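Local coordinates for protein glycoside hydrolase family 81 (Clostridium thermocellum, PDB 6FOP) that probably hydrolyses beta-1,3-glucans such as laminarin as a family 81 glycoside hydrolase of the cellulosome, at residues W535-K540 / Y594-N598. Residues are numbered along the deposited sequence; the frame is centred on the assembly and turned at random.
With MG (magnesium ion), chain B.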
loop_
_atom_site.group_PDB
_atom_site.type_symbol
_atom_site.label_atom_id
_atom_site.label_comp_id
_atom_site.label_asym_id
_atom_site.label_seq_id
_atom_site.Cartn_x
_atom_site.Cartn_y
_atom_site.Cartn_z
ATOM N N TRP A 535 10.459 -1.597 4.301
ATOM C CA TRP A 535 10.951 -2.932 3.910
ATOM C C TRP A 535 12.474 -3.015 3.792
ATOM O O TRP A 535 13.091 -3.949 4.295
ATOM C CB TRP A 535 10.283 -3.381 2.586
ATOM C CG TRP A 535 8.891 -3.961 2.727
ATOM C CD1 TRP A 535 8.575 -5.249 2.779
ATOM C CD2 TRP A 535 7.635 -3.238 2.881
ATOM N NE1 TRP A 535 7.223 -5.432 2.897
ATOM C CE2 TRP A 535 6.614 -4.206 2.961
ATOM C CE3 TRP A 535 7.275 -1.886 2.911
ATOM C CZ2 TRP A 535 5.263 -3.865 3.069
ATOM C CZ3 TRP A 535 5.929 -1.551 3.034
ATOM C CH2 TRP A 535 4.948 -2.539 3.141
ATOM N N PHE A 536 13.087 -2.014 3.162
ATOM C CA PHE A 536 14.532 -2.053 2.923
ATOM C C PHE A 536 15.366 -1.123 3.807
ATOM O O PHE A 536 16.589 -1.278 3.844
ATOM C CB PHE A 536 14.846 -1.722 1.461
ATOM C CG PHE A 536 14.239 -2.667 0.455
ATOM C CD1 PHE A 536 14.267 -4.033 0.661
ATOM C CD2 PHE A 536 13.667 -2.191 -0.729
ATOM C CE1 PHE A 536 13.713 -4.911 -0.262
ATOM C CE2 PHE A 536 13.134 -3.073 -1.680
ATOM C CZ PHE A 536 13.135 -4.432 -1.424
ATOM N N ASP A 537 14.709 -0.169 4.490
ATOM C CA ASP A 537 15.394 0.833 5.339
ATOM C C ASP A 537 16.709 1.304 4.694
ATOM O O ASP A 537 17.798 1.209 5.273
ATOM C CB ASP A 537 15.643 0.276 6.761
ATOM C CG ASP A 537 16.126 1.320 7.748
ATOM O OD1 ASP A 537 15.985 2.517 7.491
ATOM O OD2 ASP A 537 16.626 0.900 8.833
ATOM N N LEU A 538 16.590 1.851 3.490
ATOM C CA LEU A 538 17.772 2.317 2.761
ATOM C C LEU A 538 18.555 3.398 3.480
ATOM O O LEU A 538 19.768 3.482 3.338
ATOM C CB LEU A 538 17.400 2.801 1.358
ATOM C CG LEU A 538 16.790 1.808 0.383
ATOM C CD1 LEU A 538 16.667 2.479 -0.971
ATOM C CD2 LEU A 538 17.643 0.563 0.268
ATOM N N TYR A 539 17.851 4.221 4.254
ATOM C CA TYR A 539 18.492 5.354 4.939
ATOM C C TYR A 539 19.059 4.949 6.321
ATOM O O TYR A 539 19.658 5.767 7.007
ATOM C CB TYR A 539 17.498 6.512 5.047
ATOM C CG TYR A 539 17.077 7.027 3.696
ATOM C CD1 TYR A 539 17.837 7.986 3.024
ATOM C CD2 TYR A 539 15.948 6.526 3.064
ATOM C CE1 TYR A 539 17.461 8.435 1.764
ATOM C CE2 TYR A 539 15.579 6.955 1.797
ATOM C CZ TYR A 539 16.320 7.918 1.165
ATOM O OH TYR A 539 15.920 8.325 -0.092
ATOM N N LYS A 540 18.829 3.696 6.714
ATOM C CA LYS A 540 19.426 3.101 7.902
ATOM C C LYS A 540 19.008 3.818 9.186
ATOM O O LYS A 540 19.771 3.874 10.139
ATOM C CB LYS A 540 20.962 3.022 7.776
ATOM C CG LYS A 540 21.479 2.398 6.485
ATOM C CD LYS A 540 21.133 0.937 6.410
ATOM C CE LYS A 540 21.703 0.280 5.151
ATOM N NZ LYS A 540 21.436 -1.195 5.174
ATOM N N TYR A 594 23.114 -1.275 -1.406
ATOM C CA TYR A 594 22.098 -2.014 -0.662
ATOM C C TYR A 594 21.811 -3.358 -1.336
ATOM O O TYR A 594 21.619 -4.362 -0.647
ATOM C CB TYR A 594 20.788 -1.218 -0.460
ATOM C CG TYR A 594 19.781 -2.028 0.338
ATOM C CD1 TYR A 594 19.927 -2.192 1.719
ATOM C CD2 TYR A 594 18.728 -2.696 -0.293
ATOM C CE1 TYR A 594 19.048 -2.998 2.442
ATOM C CE2 TYR A 594 17.846 -3.504 0.421
ATOM C CZ TYR A 594 17.998 -3.624 1.804
ATOM O OH TYR A 594 17.134 -4.424 2.509
ATOM N N ILE A 595 21.769 -3.395 -2.675
ATOM C CA ILE A 595 21.595 -4.693 -3.367
ATOM C C ILE A 595 22.662 -5.698 -2.852
ATOM O O ILE A 595 22.359 -6.826 -2.469
ATOM C CB ILE A 595 21.782 -4.552 -4.915
ATOM C CG1 ILE A 595 20.748 -3.638 -5.596
ATOM C CG2 ILE A 595 21.835 -5.921 -5.576
ATOM C CD1 ILE A 595 19.372 -4.206 -5.637
ATOM N N LYS A 596 23.913 -5.251 -2.824
ATOM C CA LYS A 596 25.027 -6.076 -2.341
ATOM C C LYS A 596 24.829 -6.510 -0.886
ATOM O O LYS A 596 24.925 -7.688 -0.578
ATOM C CB LYS A 596 26.354 -5.338 -2.536
ATOM C CG LYS A 596 27.584 -6.148 -2.136
ATOM C CD LYS A 596 27.648 -7.475 -2.877
ATOM C CE LYS A 596 29.047 -8.079 -2.979
ATOM N NZ LYS A 596 29.032 -9.542 -3.299
ATOM N N GLN A 597 24.489 -5.561 -0.006
ATOM C CA GLN A 597 24.270 -5.865 1.410
ATOM C C GLN A 597 23.109 -6.831 1.619
ATOM O O GLN A 597 23.161 -7.719 2.482
ATOM C CB GLN A 597 23.997 -4.586 2.197
ATOM C CG GLN A 597 25.168 -3.640 2.359
ATOM C CD GLN A 597 24.755 -2.332 3.032
ATOM O OE1 GLN A 597 23.693 -1.776 2.762
ATOM N NE2 GLN A 597 25.592 -1.846 3.923
ATOM N N ASN A 598 22.006 -6.582 0.901
ATOM C CA ASN A 598 20.802 -7.414 1.024
ATOM C C ASN A 598 21.101 -8.845 0.571
ATOM O O ASN A 598 20.791 -9.827 1.269
ATOM C CB ASN A 598 19.643 -6.744 0.264
ATOM C CG ASN A 598 18.384 -7.567 0.261
ATOM O OD1 ASN A 598 18.340 -8.678 -0.275
ATOM N ND2 ASN A 598 17.303 -7.002 0.820
HETATM MG MG MG B . 20.383 1.982 11.662
HETATM O O HOH W 1 18.162 1.491 11.144
HETATM O O HOH W 2 20.645 0.254 10.082
HETATM O O HOH W 3 22.391 2.515 11.128
#
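Tyr594 carries CG opposite its backbone N (chi1 -179°), which sends the phenol off helix 592-606 toward the loop 535-540, while Leu538, with CG swung the other way, beside its own N (chi1 -62°), sets CD2 over one face of that ring. The methyl carbon CD2 of Leu538 stands 3.7 Å from the ring centroid of Tyr594, a CH-pi contact displaced toward CG, and CB of Asn598 lies against the opposite face. Phe536 meets the outer part of the same ring, its CD1 3.6 Å from CE2 of Tyr594; with the ring planes at 50°, the pair is neither stacked nor T-shaped. The contact illustrates how one aromatic side chain can join a helix to the chain that follows another: after helix 514-534 the chain leaves helical geometry at Asp537, which has positive phi, and makes a type I beta turn from Asp537 to Lys540, within the C-terminal domain of family 81, an (alpha/alpha)6 barrel of the six-hairpin glycosidase clan. The phenol oxygen is fixed from its own helix, one turn on, where ND2 of Asn598 donates to OH of Tyr594 at 3.1 Å, nearly straight and almost in the amide plane. That hydroxyl also bonds the carbonyl of Asn550, and OD1 of Asn598 pairs with ND1 of His574, a nickel ligand, making Asn598 a second-shell link between the phenol and the metal site. Farther out, the ammonium of Lys540 lies near the ring plane at the edge of Tyr594 and forms a weak hydrogen bond, NZ to OE1 of Gln597, 3.4 Å long. The carbonyl O of Lys540 binds a magnesium ion at 2.5 Å, and one of the three waters on this ion donates to OD2 of Asp537.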